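Local coordinates for protein calreticulin, putative (Trypanosoma cruzi, PDB 5HCF) that probably acts as a calcium-binding lectin chaperone of the endoplasmic reticulum, its globular domain binding both carbohydrate and peptide, at residues S116-H121 against R136-E141. Sequence-based numbering, arbitrary orientation.
Sequences SQNRVH and RIRFPE
With CG opposite the backbone N (chi1 180°), N118 sends its carboxamide straight at the loop 136-141, while F139, at chi1 71°, brings one ring face against that amide, the planes inclined by 37°. OD1 of N118 accepts a hydrogen bond from the backbone N of F139 (2.9 Å). ND2 of N118 donates twice, to OE1 of E141 at 2.8 Å, on the anti side of the carboxylate, and to O of F139 at 3.2 Å; three hydrogen bonds thus fix the rotation of this buried amide. ND2 also lies 3.5 Å above the F139 ring, offset toward its rim. The extended R138 lays its guanidinium over CB of N118, and NH2 of R138 donates to O of S116 (2.6 Å). V120 N donates to I137 O (2.9 Å), and CG2 of V120 packs on CB of F139. The side chains of R119 and R136 cross at about a right angle, NH2 of R136 3.5 Å from CD of R119; NH2 of R119 donates to W133 O. Water bridges N118 N to R136 NH1. The loop, leading from strand 129-132 to strand 145-152, crosses strand 117-126 of one sheet of the legume-lectin-like sandwich; V120 and F139 both meet Y148 of the other sheet.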
ATOM      1  N   SER A 116      -6.969  19.472  -1.910  1.00 33.24           N
ATOM      2  CA  SER A 116      -8.080  19.082  -1.045  1.00 34.71           C
ATOM      3  C   SER A 116      -8.514  17.647  -1.331  1.00 33.16           C
ATOM      4  O   SER A 116      -9.471  17.138  -0.750  1.00 33.61           O
ATOM      5  CB  SER A 116      -9.251  20.047  -1.211  1.00 37.65           C
ATOM      6  OG  SER A 116      -9.669  20.088  -2.563  1.00 41.44           O
ATOM      7  N   GLN A 117      -7.791  17.007  -2.237  1.00 32.48           N
ATOM      8  CA  GLN A 117      -8.042  15.625  -2.613  1.00 32.22           C
ATOM      9  C   GLN A 117      -7.256  14.657  -1.717  1.00 29.15           C
ATOM     10  O   GLN A 117      -6.042  14.794  -1.555  1.00 27.70           O
ATOM     11  CB  GLN A 117      -7.674  15.430  -4.087  1.00 34.32           C
ATOM     12  CG  GLN A 117      -7.924  14.043  -4.631  1.00 35.14           C
ATOM     13  CD  GLN A 117      -7.406  13.889  -6.046  1.00 36.23           C
ATOM     14  OE1 GLN A 117      -6.301  13.387  -6.263  1.00 38.69           O
ATOM     15  NE2 GLN A 117      -8.205  14.324  -7.021  1.00 34.39           N
ATOM     16  N   ASN A 118      -7.950  13.668  -1.156  1.00 30.64           N
ATOM     17  CA  ASN A 118      -7.348  12.748  -0.183  1.00 31.76           C
ATOM     18  C   ASN A 118      -8.101  11.422  -0.127  1.00 33.11           C
ATOM     19  O   ASN A 118      -9.304  11.394   0.129  1.00 36.07           O
ATOM     20  CB  ASN A 118      -7.317  13.405   1.211  1.00 31.36           C
ATOM     21  CG  ASN A 118      -6.707  12.510   2.291  1.00 30.24           C
ATOM     22  OD1 ASN A 118      -6.992  11.313   2.381  1.00 28.67           O
ATOM     23  ND2 ASN A 118      -5.866  13.105   3.129  1.00 31.88           N
ATOM     24  N   ARG A 119      -7.390  10.322  -0.350  1.00 31.82           N
ATOM     25  CA  ARG A 119      -7.997   9.001  -0.227  1.00 32.92           C
ATOM     26  C   ARG A 119      -6.955   7.907  -0.033  1.00 33.16           C
ATOM     27  O   ARG A 119      -5.768   8.098  -0.318  1.00 31.54           O
ATOM     28  CB  ARG A 119      -8.844   8.674  -1.458  1.00 31.06           C
ATOM     29  CG  ARG A 119      -8.032   8.202  -2.655  1.00 31.62           C
ATOM     30  CD  ARG A 119      -8.942   7.742  -3.779  1.00 33.62           C
ATOM     31  NE  ARG A 119      -9.773   6.615  -3.358  1.00 35.06           N
ATOM     32  CZ  ARG A 119     -10.570   5.922  -4.166  1.00 34.44           C
ATOM     33  NH1 ARG A 119     -10.650   6.227  -5.456  1.00 35.33           N
ATOM     34  NH2 ARG A 119     -11.283   4.916  -3.681  1.00 32.54           N
ATOM     35  N   VAL A 120      -7.412   6.755   0.448  1.00 33.53           N
ATOM     36  CA  VAL A 120      -6.576   5.564   0.487  1.00 32.87           C
ATOM     37  C   VAL A 120      -6.886   4.705  -0.729  1.00 31.98           C
ATOM     38  O   VAL A 120      -8.017   4.272  -0.916  1.00 30.72           O
ATOM     39  CB  VAL A 120      -6.795   4.752   1.781  1.00 31.19           C
ATOM     40  CG1 VAL A 120      -5.902   3.520   1.797  1.00 28.15           C
ATOM     41  CG2 VAL A 120      -6.555   5.630   3.013  1.00 30.21           C
ATOM     42  N   HIS A 121      -5.875   4.452  -1.551  1.00 33.76           N
ATOM     43  CA  HIS A 121      -6.071   3.644  -2.746  1.00 31.61           C
ATOM     44  C   HIS A 121      -6.143   2.177  -2.400  1.00 32.47           C
ATOM     45  O   HIS A 121      -5.277   1.653  -1.698  1.00 34.12           O
ATOM     46  CB  HIS A 121      -4.933   3.846  -3.747  1.00 31.25           C
ATOM     47  CG  HIS A 121      -4.972   5.159  -4.461  1.00 32.32           C
ATOM     48  ND1 HIS A 121      -6.019   5.532  -5.272  1.00 34.49           N
ATOM     49  CD2 HIS A 121      -4.078   6.176  -4.500  1.00 31.94           C
ATOM     50  CE1 HIS A 121      -5.777   6.733  -5.773  1.00 34.92           C
ATOM     51  NE2 HIS A 121      -4.606   7.142  -5.322  1.00 33.60           N
ATOM     52  N   ARG A 136     -14.348   5.746  -0.200  1.00 39.94           N
ATOM     53  CA  ARG A 136     -13.318   6.773  -0.146  1.00 38.39           C
ATOM     54  C   ARG A 136     -13.007   7.123   1.311  1.00 35.84           C
ATOM     55  O   ARG A 136     -13.731   7.897   1.938  1.00 36.84           O
ATOM     56  CB  ARG A 136     -13.758   8.021  -0.918  1.00 41.18           C
ATOM     57  CG  ARG A 136     -14.218   7.718  -2.339  1.00 46.08           C
ATOM     58  CD  ARG A 136     -14.397   8.959  -3.206  1.00 49.70           C
ATOM     59  NE  ARG A 136     -13.162   9.355  -3.880  1.00 50.97           N
ATOM     60  CZ  ARG A 136     -12.211  10.127  -3.365  1.00 50.95           C
ATOM     61  NH1 ARG A 136     -12.319  10.599  -2.130  1.00 51.86           N
ATOM     62  NH2 ARG A 136     -11.136  10.413  -4.089  1.00 49.57           N
ATOM     63  N   ILE A 137     -11.949   6.520   1.851  1.00 32.23           N
ATOM     64  CA  ILE A 137     -11.472   6.844   3.192  1.00 30.19           C
ATOM     65  C   ILE A 137     -10.268   7.781   3.143  1.00 30.57           C
ATOM     66  O   ILE A 137      -9.248   7.466   2.529  1.00 31.04           O
ATOM     67  CB  ILE A 137     -11.086   5.583   3.985  1.00 29.38           C
ATOM     68  CG1 ILE A 137     -12.328   4.939   4.606  1.00 31.92           C
ATOM     69  CG2 ILE A 137     -10.097   5.933   5.085  1.00 26.69           C
ATOM     70  CD1 ILE A 137     -13.262   4.321   3.604  1.00 33.53           C
ATOM     71  N   ARG A 138     -10.393   8.938   3.786  1.00 32.67           N
ATOM     72  CA  ARG A 138      -9.278   9.877   3.885  1.00 34.21           C
ATOM     73  C   ARG A 138      -8.284   9.419   4.950  1.00 36.36           C
ATOM     74  O   ARG A 138      -8.675   8.911   6.003  1.00 40.10           O
ATOM     75  CB  ARG A 138      -9.782  11.287   4.203  1.00 31.05           C
ATOM     76  CG  ARG A 138     -10.586  11.931   3.091  1.00 31.22           C
ATOM     77  CD  ARG A 138     -10.963  13.357   3.467  1.00 36.55           C
ATOM     78  NE  ARG A 138     -11.367  14.149   2.309  1.00 40.95           N
ATOM     79  CZ  ARG A 138     -10.649  15.144   1.797  1.00 43.96           C
ATOM     80  NH1 ARG A 138      -9.487  15.479   2.346  1.00 43.43           N
ATOM     81  NH2 ARG A 138     -11.095  15.808   0.736  1.00 46.57           N
ATOM     82  N   PHE A 139      -6.997   9.590   4.671  1.00 34.81           N
ATOM     83  CA  PHE A 139      -5.970   9.232   5.642  1.00 31.40           C
ATOM     84  C   PHE A 139      -5.588  10.466   6.439  1.00 29.28           C
ATOM     85  O   PHE A 139      -5.767  11.586   5.962  1.00 29.18           O
ATOM     86  CB  PHE A 139      -4.748   8.609   4.955  1.00 29.20           C
ATOM     87  CG  PHE A 139      -3.930   9.585   4.155  1.00 30.82           C
ATOM     88  CD1 PHE A 139      -4.236   9.845   2.826  1.00 31.14           C
ATOM     89  CD2 PHE A 139      -2.844  10.234   4.729  1.00 30.58           C
ATOM     90  CE1 PHE A 139      -3.481  10.737   2.087  1.00 31.67           C
ATOM     91  CE2 PHE A 139      -2.088  11.125   4.002  1.00 31.51           C
ATOM     92  CZ  PHE A 139      -2.404  11.377   2.676  1.00 33.48           C
ATOM     93  N   PRO A 140      -5.064  10.265   7.659  1.00 29.20           N
ATOM     94  CA  PRO A 140      -4.774  11.379   8.569  1.00 30.45           C
ATOM     95  C   PRO A 140      -3.718  12.316   8.001  1.00 34.13           C
ATOM     96  O   PRO A 140      -2.678  11.870   7.518  1.00 34.86           O
ATOM     97  CB  PRO A 140      -4.275  10.688   9.844  1.00 29.99           C
ATOM     98  CG  PRO A 140      -4.619   9.237   9.693  1.00 31.00           C
ATOM     99  CD  PRO A 140      -4.715   8.956   8.235  1.00 29.81           C
ATOM    100  N   GLU A 141      -3.998  13.611   8.055  1.00 36.44           N
ATOM    101  CA  GLU A 141      -3.110  14.601   7.471  1.00 37.25           C
ATOM    102  C   GLU A 141      -2.260  15.236   8.552  1.00 40.46           C
ATOM    103  O   GLU A 141      -2.520  16.353   8.990  1.00 44.77           O
ATOM    104  CB  GLU A 141      -3.915  15.659   6.712  1.00 34.96           C
ATOM    105  CG  GLU A 141      -4.526  15.123   5.433  1.00 33.30           C
ATOM    106  CD  GLU A 141      -5.320  16.157   4.675  1.00 35.40           C
ATOM    107  OE1 GLU A 141      -5.765  15.841   3.544  1.00 32.91           O
ATOM    108  OE2 GLU A 141      -5.496  17.282   5.201  1.00 38.30           O
TER
HETATM  109  O   HOH W   1     -10.518  13.274  -2.312  1.00 26.18           O
HETATM  110  O   HOH W   2     -10.255   5.641  -0.244  1.00 21.97           O